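PDB 3QC0: sugar isomerase from Sinorhizobium meliloti, which probably acts as a zinc-dependent sugar isomerase with a xylose isomerase-like TIM-barrel fold, its substrate not being established. Local coordinates for residues Ala36-Gln41 against Glu248-Asp253; Leu11-Glu16 against Asp261-Thr266. All blocks are in the same frame, centred on the assembly; numbering follows the deposited sequence.

Contact 1 (Ala36-Gln41 against Glu248-Asp253); sequences APWRDQ and EIFSAD
Trp38 meets Glu248 and Phe250 through side chains alone: the closest CA atoms, Ala36 CA and Glu248 CA, are 8.7 Å apart, no backbone bond joins the segments, and Trp38, its CA 11.3 Å from Glu248 CA, reaches over by its side chain. The indole spans the gap with the CZ2-CH2 edge of its six-membered ring. Trp38 CZ2 stands 3.6 Å from Glu248 OE2, which comes to the ring edge close to the indole plane, with the carboxylate turned 60° against that plane. A ring edge carries a slight positive charge, so this approach is probably mildly favourable. Glu248 reaches so far because CG is anti to its backbone N (chi1 -177°) and the chain beyond stays extended. Its OE1 binds the zinc ion alongside Glu142, Asp177 and His204, while OE2 faces the indole edge and the pocket, where an unidentified molecule lies close. The second partner is apolar. Phe250 approaches roughly at right angles to the Trp38 side chain, and Phe250 CZ rests 3.9 Å from Trp38 CZ2 and 4.1 Å from Trp38 CH2.

Two hydrogen bonds fix the tryptophan, one at the indole and one at the backbone. Its NE1 is bonded to Asn10 OD1, which probably restrains rotation of the indole. Trp38 N gives a bond to Gln41 OE1 of 3.0 Å, with an N-H...O angle of 161°. Since Trp38 is the N-cap of helix 39-45 and Gln41 follows three residues later, this is one half of a capping box. Arg219 has a cation-pi contact with Phe250 and also bonds Glu248 O, tying the two residues that touch Trp38 to a common neighbour. Residues that follow strands 34-36 and 245-247 thus converge at the C-terminal mouth of a TIM barrel, beside a zinc site as in xylose isomerase-like proteins.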
ATOM      1  N   ALA A  36     -11.884  -8.205 -20.936  1.00 20.60           N
ATOM      2  CA  ALA A  36     -12.582  -7.473 -19.885  1.00 19.20           C
ATOM      3  C   ALA A  36     -12.637  -6.017 -20.302  1.00 19.87           C
ATOM      4  O   ALA A  36     -11.650  -5.286 -20.181  1.00 18.50           O
ATOM      5  CB  ALA A  36     -11.877  -7.656 -18.525  1.00 19.17           C
ATOM      6  N   PRO A  37     -13.781  -5.589 -20.867  1.00 17.83           N
ATOM      7  CA  PRO A  37     -13.926  -4.207 -21.237  1.00 18.89           C
ATOM      8  C   PRO A  37     -14.355  -3.328 -20.071  1.00 18.47           C
ATOM      9  O   PRO A  37     -14.790  -3.828 -19.025  1.00 18.04           O
ATOM     10  CB  PRO A  37     -15.039  -4.248 -22.268  1.00 18.89           C
ATOM     11  CG  PRO A  37     -15.966  -5.307 -21.720  1.00 18.48           C
ATOM     12  CD  PRO A  37     -15.024  -6.350 -21.093  1.00 18.88           C
ATOM     13  N   TRP A  38     -14.232  -2.025 -20.296  1.00 18.96           N
ATOM     14  CA  TRP A  38     -14.678  -1.034 -19.363  1.00 18.37           C
ATOM     15  C   TRP A  38     -15.978  -0.395 -19.814  1.00 18.56           C
ATOM     16  O   TRP A  38     -16.291  -0.333 -21.028  1.00 18.94           O
ATOM     17  CB  TRP A  38     -13.596   0.035 -19.181  1.00 18.45           C
ATOM     18  CG  TRP A  38     -12.395  -0.459 -18.462  1.00 18.27           C
ATOM     19  CD1 TRP A  38     -11.603  -1.514 -18.791  1.00 18.64           C
ATOM     20  CD2 TRP A  38     -11.869   0.053 -17.227  1.00 17.88           C
ATOM     21  NE1 TRP A  38     -10.614  -1.680 -17.854  1.00 19.75           N
ATOM     22  CE2 TRP A  38     -10.762  -0.725 -16.894  1.00 17.31           C
ATOM     23  CE3 TRP A  38     -12.217   1.118 -16.402  1.00 18.55           C
ATOM     24  CZ2 TRP A  38      -9.982  -0.471 -15.770  1.00 18.50           C
ATOM     25  CZ3 TRP A  38     -11.440   1.353 -15.267  1.00 19.95           C
ATOM     26  CH2 TRP A  38     -10.369   0.549 -14.961  1.00 19.92           C
ATOM     27  N   ARG A  39     -16.730   0.135 -18.860  1.00 17.97           N
ATOM     28  CA  ARG A  39     -18.066   0.637 -19.159  1.00 18.90           C
ATOM     29  C   ARG A  39     -18.048   1.811 -20.128  1.00 20.08           C
ATOM     30  O   ARG A  39     -18.966   1.943 -20.944  1.00 21.21           O
ATOM     31  CB  ARG A  39     -18.770   1.031 -17.875  1.00 18.43           C
ATOM     32  CG  ARG A  39     -19.077  -0.198 -17.000  1.00 17.81           C
ATOM     33  CD  ARG A  39     -19.669   0.222 -15.709  1.00 19.17           C
ATOM     34  NE  ARG A  39     -20.999   0.768 -15.835  1.00 17.54           N
ATOM     35  CZ  ARG A  39     -21.598   1.531 -14.921  1.00 19.45           C
ATOM     36  NH1 ARG A  39     -20.945   1.896 -13.816  1.00 19.64           N
ATOM     37  NH2 ARG A  39     -22.803   1.942 -15.074  1.00 22.71           N
ATOM     38  N   ASP A  40     -17.008   2.628 -20.066  1.00 20.83           N
ATOM     39  CA  ASP A  40     -16.890   3.787 -20.979  1.00 23.01           C
ATOM     40  C   ASP A  40     -16.653   3.313 -22.388  1.00 23.66           C
ATOM     41  O   ASP A  40     -17.204   3.908 -23.320  1.00 25.41           O
ATOM     42  CB  ASP A  40     -15.846   4.827 -20.532  1.00 23.60           C
ATOM     43  CG  ASP A  40     -14.440   4.270 -20.352  1.00 26.05           C
ATOM     44  OD1 ASP A  40     -14.220   3.058 -20.268  1.00 26.17           O
ATOM     45  OD2 ASP A  40     -13.518   5.116 -20.261  1.00 32.04           O
ATOM     46  N   GLN A  41     -15.876   2.245 -22.543  1.00 23.04           N
ATOM     47  CA  GLN A  41     -15.608   1.668 -23.868  1.00 23.70           C
ATOM     48  C   GLN A  41     -16.870   1.070 -24.462  1.00 23.72           C
ATOM     49  O   GLN A  41     -17.134   1.198 -25.687  1.00 23.55           O
ATOM     50  CB  GLN A  41     -14.539   0.594 -23.783  1.00 23.79           C
ATOM     51  CG  GLN A  41     -13.176   1.126 -23.288  1.00 23.22           C
ATOM     52  CD  GLN A  41     -12.164   0.024 -23.078  1.00 25.45           C
ATOM     53  OE1 GLN A  41     -12.470  -0.999 -22.460  1.00 23.14           O
ATOM     54  NE2 GLN A  41     -10.916   0.237 -23.578  1.00 26.74           N
ATOM     55  N   GLU A 248      -4.114  -6.801 -17.232  1.00 17.75           N
ATOM     56  CA  GLU A 248      -4.593  -5.457 -16.971  1.00 17.59           C
ATOM     57  C   GLU A 248      -3.395  -4.575 -16.666  1.00 17.18           C
ATOM     58  O   GLU A 248      -2.830  -4.587 -15.575  1.00 18.04           O
ATOM     59  CB  GLU A 248      -5.599  -5.443 -15.811  1.00 16.69           C
ATOM     60  CG  GLU A 248      -6.184  -4.075 -15.548  1.00 17.59           C
ATOM     61  CD  GLU A 248      -7.133  -4.065 -14.400  1.00 21.01           C
ATOM     62  OE1 GLU A 248      -6.947  -4.863 -13.494  1.00 17.45           O
ATOM     63  OE2 GLU A 248      -8.103  -3.284 -14.443  1.00 25.15           O
ATOM     64  N   ILE A 249      -2.966  -3.840 -17.681  1.00 17.84           N
ATOM     65  CA  ILE A 249      -1.803  -2.968 -17.626  1.00 18.53           C
ATOM     66  C   ILE A 249      -2.204  -1.525 -17.930  1.00 20.43           C
ATOM     67  O   ILE A 249      -2.782  -1.241 -18.973  1.00 21.81           O
ATOM     68  CB  ILE A 249      -0.704  -3.411 -18.631  1.00 19.73           C
ATOM     69  CG1 ILE A 249      -0.226  -4.821 -18.288  1.00 20.54           C
ATOM     70  CG2 ILE A 249       0.477  -2.404 -18.618  1.00 20.08           C
ATOM     71  CD1 ILE A 249       0.648  -5.535 -19.343  1.00 20.79           C
ATOM     72  N   PHE A 250      -1.891  -0.616 -17.020  1.00 19.66           N
ATOM     73  CA  PHE A 250      -1.978   0.822 -17.220  1.00 21.00           C
ATOM     74  C   PHE A 250      -0.540   1.332 -17.350  1.00 21.96           C
ATOM     75  O   PHE A 250       0.205   1.290 -16.370  1.00 20.92           O
ATOM     76  CB  PHE A 250      -2.662   1.559 -16.042  1.00 19.91           C
ATOM     77  CG  PHE A 250      -3.953   0.937 -15.535  1.00 21.44           C
ATOM     78  CD1 PHE A 250      -4.791   0.194 -16.330  1.00 23.74           C
ATOM     79  CD2 PHE A 250      -4.359   1.187 -14.234  1.00 23.40           C
ATOM     80  CE1 PHE A 250      -5.972  -0.363 -15.814  1.00 23.48           C
ATOM     81  CE2 PHE A 250      -5.535   0.641 -13.728  1.00 23.77           C
ATOM     82  CZ  PHE A 250      -6.335  -0.157 -14.523  1.00 22.34           C
ATOM     83  N   SER A 251      -0.119   1.765 -18.539  1.00 24.15           N
ATOM     84  CA  SER A 251       1.289   2.146 -18.768  1.00 25.05           C
ATOM     85  C   SER A 251       1.393   3.359 -19.682  1.00 27.01           C
ATOM     86  O   SER A 251       1.568   3.224 -20.903  1.00 27.29           O
ATOM     87  CB  SER A 251       2.086   0.975 -19.331  1.00 25.06           C
ATOM     88  OG  SER A 251       3.453   1.335 -19.576  1.00 24.43           O
ATOM     89  N   ALA A 252       1.329   4.532 -19.081  1.00 27.99           N
ATOM     90  CA  ALA A 252       1.213   5.774 -19.841  1.00 30.36           C
ATOM     91  C   ALA A 252       2.439   6.036 -20.693  1.00 32.12           C
ATOM     92  O   ALA A 252       2.307   6.616 -21.775  1.00 34.39           O
ATOM     93  CB  ALA A 252       0.957   6.963 -18.916  1.00 30.22           C
ATOM     94  N   ASP A 253       3.612   5.651 -20.226  1.00 32.27           N
ATOM     95  CA  ASP A 253       4.868   6.015 -20.921  1.00 34.18           C
ATOM     96  C   ASP A 253       5.521   4.871 -21.670  1.00 32.89           C
ATOM     97  O   ASP A 253       6.572   5.071 -22.301  1.00 33.08           O
ATOM     98  CB  ASP A 253       5.855   6.602 -19.910  1.00 35.31           C
ATOM     99  CG  ASP A 253       5.449   8.011 -19.457  1.00 41.04           C
ATOM    100  OD1 ASP A 253       4.662   8.686 -20.188  1.00 47.20           O
ATOM    101  OD2 ASP A 253       5.932   8.449 -18.379  1.00 46.28           O
TER

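Contact 2 (Leu11-Glu16 against Asp261-Thr266); sequences LATIRE and DEVIAT
Thr13 and Ile14 press their methyl groups against Val263 and Ile264, and these four buried residues make up the dense part of the contact. The backbones come nearest at Ile14 CA and Val263 CA, 7.4 Å apart, close enough for beta-branched side chains to fill the interval. Val263 CG1, anti to its own backbone N (chi1 179°), faces two methyls: Thr13 CG2 at 3.8 Å and Ile14 CG2 at 3.9 Å. The Ile14 and Val263 side chains run past each other in opposing directions. Ile264 instead comes across Ile14 at about a right angle, its CD1 4.0 Å from Ile14 CG2 and 4.1 Å from Ile14 CD1. Ile14 thus touches the helix with both branches. Thr13 keeps its two branches apart in role: CG2 joins the apolar cluster, while OG1 accepts from Ile249 N and has Val247 O and Asn10 O within hydrogen-bonding reach, so the buried hydroxyl is well supplied with polar partners.

The outer side is polar. Arg15 NH1 forms a salt bridge of 2.8 Å with Glu16 OE2, lying on the anti side of that oxygen and 31° out of the carboxylate plane; both residues are exposed and neither touches the helix segment, though Arg15 also makes a cation-pi contact with Trp256. Within segment 261-266, Thr266 OG1 and Thr266 N approach Glu262 O from opposite faces of its plane, the hydroxyl bond being 2.8 Å from Thr266 OG1 to Glu262 O. Asp261 OD1, at the solvent side, is bonded to His30 NE2. Hydrophobic packing therefore seats the loop after strand 7-10 on helix 260-274, and in this way the first beta-alpha loop meets the last helix where the ring of a TIM barrel closes.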
ATOM      1  N   LEU A  11      -9.222  -4.560 -21.492  1.00 20.92           N
ATOM      2  CA  LEU A  11      -9.003  -3.632 -22.587  1.00 21.72           C
ATOM      3  C   LEU A  11      -8.368  -2.328 -22.160  1.00 21.51           C
ATOM      4  O   LEU A  11      -7.948  -1.541 -22.976  1.00 22.69           O
ATOM      5  CB  LEU A  11     -10.324  -3.380 -23.313  1.00 21.74           C
ATOM      6  CG  LEU A  11     -10.974  -4.637 -23.904  1.00 22.47           C
ATOM      7  CD1 LEU A  11     -12.171  -4.263 -24.844  1.00 22.47           C
ATOM      8  CD2 LEU A  11      -9.993  -5.552 -24.629  1.00 22.64           C
ATOM      9  N   ALA A  12      -8.192  -2.114 -20.850  1.00 20.09           N
ATOM     10  CA  ALA A  12      -7.361  -0.988 -20.428  1.00 20.20           C
ATOM     11  C   ALA A  12      -5.948  -1.121 -20.981  1.00 19.95           C
ATOM     12  O   ALA A  12      -5.267  -0.129 -21.213  1.00 21.38           O
ATOM     13  CB  ALA A  12      -7.299  -0.897 -18.903  1.00 19.80           C
ATOM     14  N   THR A  13      -5.509  -2.347 -21.181  1.00 19.39           N
ATOM     15  CA  THR A  13      -4.148  -2.626 -21.645  1.00 20.44           C
ATOM     16  C   THR A  13      -3.815  -1.949 -22.972  1.00 22.66           C
ATOM     17  O   THR A  13      -2.666  -1.543 -23.192  1.00 23.16           O
ATOM     18  CB  THR A  13      -3.929  -4.142 -21.720  1.00 20.43           C
ATOM     19  OG1 THR A  13      -4.073  -4.660 -20.396  1.00 19.97           O
ATOM     20  CG2 THR A  13      -2.526  -4.542 -22.227  1.00 21.12           C
ATOM     21  N   ILE A  14      -4.838  -1.783 -23.815  1.00 23.57           N
ATOM     22  CA  ILE A  14      -4.646  -1.114 -25.126  1.00 24.40           C
ATOM     23  C   ILE A  14      -5.667   0.009 -25.292  1.00 25.64           C
ATOM     24  O   ILE A  14      -6.193   0.278 -26.408  1.00 26.13           O
ATOM     25  CB  ILE A  14      -4.669  -2.150 -26.320  1.00 24.84           C
ATOM     26  CG1 ILE A  14      -5.887  -3.063 -26.249  1.00 25.38           C
ATOM     27  CG2 ILE A  14      -3.344  -2.971 -26.355  1.00 24.15           C
ATOM     28  CD1 ILE A  14      -6.086  -3.953 -27.530  1.00 25.80           C
ATOM     29  N   ARG A  15      -5.948   0.708 -24.198  1.00 26.39           N
ATOM     30  CA  ARG A  15      -7.020   1.684 -24.174  1.00 27.68           C
ATOM     31  C   ARG A  15      -6.711   2.946 -24.971  1.00 29.11           C
ATOM     32  O   ARG A  15      -7.643   3.605 -25.418  1.00 28.46           O
ATOM     33  CB  ARG A  15      -7.389   2.082 -22.730  1.00 28.50           C
ATOM     34  CG  ARG A  15      -6.249   2.742 -21.978  1.00 29.35           C
ATOM     35  CD  ARG A  15      -6.415   4.208 -21.772  1.00 34.49           C
ATOM     36  NE  ARG A  15      -7.606   4.522 -21.006  1.00 37.61           N
ATOM     37  CZ  ARG A  15      -8.038   5.765 -20.787  1.00 43.37           C
ATOM     38  NH1 ARG A  15      -7.359   6.812 -21.264  1.00 45.46           N
ATOM     39  NH2 ARG A  15      -9.153   5.973 -20.085  1.00 44.00           N
ATOM     40  N   GLU A  16      -5.435   3.289 -25.132  1.00 29.04           N
ATOM     41  CA  GLU A  16      -5.085   4.513 -25.861  1.00 31.17           C
ATOM     42  C   GLU A  16      -5.158   4.251 -27.367  1.00 31.07           C
ATOM     43  O   GLU A  16      -5.462   5.168 -28.147  1.00 30.92           O
ATOM     44  CB  GLU A  16      -3.697   5.041 -25.476  1.00 31.98           C
ATOM     45  CG  GLU A  16      -3.629   5.661 -24.064  1.00 34.54           C
ATOM     46  CD  GLU A  16      -4.462   6.937 -23.924  1.00 38.52           C
ATOM     47  OE1 GLU A  16      -4.513   7.756 -24.874  1.00 41.83           O
ATOM     48  OE2 GLU A  16      -5.052   7.153 -22.861  1.00 37.73           O
ATOM     49  N   ASP A 261      -0.969  -4.156 -31.647  1.00 30.80           N
ATOM     50  CA  ASP A 261      -0.470  -5.423 -32.092  1.00 31.83           C
ATOM     51  C   ASP A 261       0.734  -5.965 -31.297  1.00 31.47           C
ATOM     52  O   ASP A 261       0.769  -7.127 -30.818  1.00 29.71           O
ATOM     53  CB  ASP A 261      -0.024  -5.210 -33.577  1.00 32.75           C
ATOM     54  CG  ASP A 261       0.300  -6.444 -34.255  1.00 35.87           C
ATOM     55  OD1 ASP A 261       0.007  -7.505 -33.740  1.00 37.30           O
ATOM     56  OD2 ASP A 261       0.754  -6.356 -35.396  1.00 40.15           O
ATOM     57  N   GLU A 262       1.732  -5.112 -31.168  1.00 31.69           N
ATOM     58  CA  GLU A 262       2.927  -5.486 -30.428  1.00 31.33           C
ATOM     59  C   GLU A 262       2.590  -5.719 -28.951  1.00 29.86           C
ATOM     60  O   GLU A 262       3.118  -6.651 -28.325  1.00 29.57           O
ATOM     61  CB  GLU A 262       3.989  -4.414 -30.543  1.00 31.94           C
ATOM     62  CG  GLU A 262       5.343  -4.925 -30.051  1.00 35.53           C
ATOM     63  CD  GLU A 262       6.310  -3.827 -29.721  1.00 40.02           C
ATOM     64  OE1 GLU A 262       5.954  -2.624 -29.864  1.00 44.04           O
ATOM     65  OE2 GLU A 262       7.437  -4.175 -29.295  1.00 41.25           O
ATOM     66  N   VAL A 263       1.709  -4.888 -28.401  1.00 27.84           N
ATOM     67  CA  VAL A 263       1.371  -5.049 -26.961  1.00 25.82           C
ATOM     68  C   VAL A 263       0.760  -6.425 -26.737  1.00 25.92           C
ATOM     69  O   VAL A 263       1.189  -7.163 -25.862  1.00 25.76           O
ATOM     70  CB  VAL A 263       0.411  -3.982 -26.482  1.00 24.98           C
ATOM     71  CG1 VAL A 263       0.056  -4.203 -24.992  1.00 25.33           C
ATOM     72  CG2 VAL A 263       0.995  -2.591 -26.681  1.00 25.39           C
ATOM     73  N   ILE A 264      -0.219  -6.799 -27.569  1.00 26.87           N
ATOM     74  CA  ILE A 264      -0.921  -8.066 -27.369  1.00 26.58           C
ATOM     75  C   ILE A 264      -0.023  -9.275 -27.672  1.00 28.20           C
ATOM     76  O   ILE A 264      -0.057 -10.295 -26.955  1.00 27.27           O
ATOM     77  CB  ILE A 264      -2.226  -8.149 -28.187  1.00 26.36           C
ATOM     78  CG1 ILE A 264      -3.179  -7.028 -27.796  1.00 27.04           C
ATOM     79  CG2 ILE A 264      -2.869  -9.509 -28.002  1.00 25.22           C
ATOM     80  CD1 ILE A 264      -3.554  -6.981 -26.294  1.00 25.94           C
ATOM     81  N   ALA A 265       0.800  -9.156 -28.715  1.00 29.42           N
ATOM     82  CA  ALA A 265       1.831 -10.153 -28.964  1.00 30.11           C
ATOM     83  C   ALA A 265       2.721 -10.366 -27.747  1.00 29.36           C
ATOM     84  O   ALA A 265       3.002 -11.528 -27.380  1.00 28.81           O
ATOM     85  CB  ALA A 265       2.700  -9.752 -30.196  1.00 31.35           C
ATOM     86  N   THR A 266       3.144  -9.258 -27.116  1.00 27.15           N
ATOM     87  CA  THR A 266       4.021  -9.334 -25.934  1.00 26.57           C
ATOM     88  C   THR A 266       3.233  -9.940 -24.774  1.00 25.71           C
ATOM     89  O   THR A 266       3.774 -10.805 -24.068  1.00 25.39           O
ATOM     90  CB  THR A 266       4.596  -7.953 -25.588  1.00 25.77           C
ATOM     91  OG1 THR A 266       5.272  -7.413 -26.758  1.00 27.92           O
ATOM     92  CG2 THR A 266       5.541  -7.997 -24.363  1.00 24.27           C
TER

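Contacts 1 and 2 have centres 9 Å apart and touch directly, with contact 1 nested in the chain loop that contact 2 closes. Segment 11-16 touches both halves of contact 1. Towards 36-41, Leu11 N is 2.9 Å from Ala36 O, a probable hydrogen bond; towards 248-253, Ile249 N is 3.0 Å from Thr13 OG1, and Ala12 CB packs 3.4 Å from Phe250 CE1. The nearest atoms of the Thr13 and Glu248 side chains are about 5 Å apart, and that of Thr13 is about 9 Å from the zinc ion. Contact 2 thus lies farther out from the chain centre and the metal, whereas contact 1 includes one of its ligands.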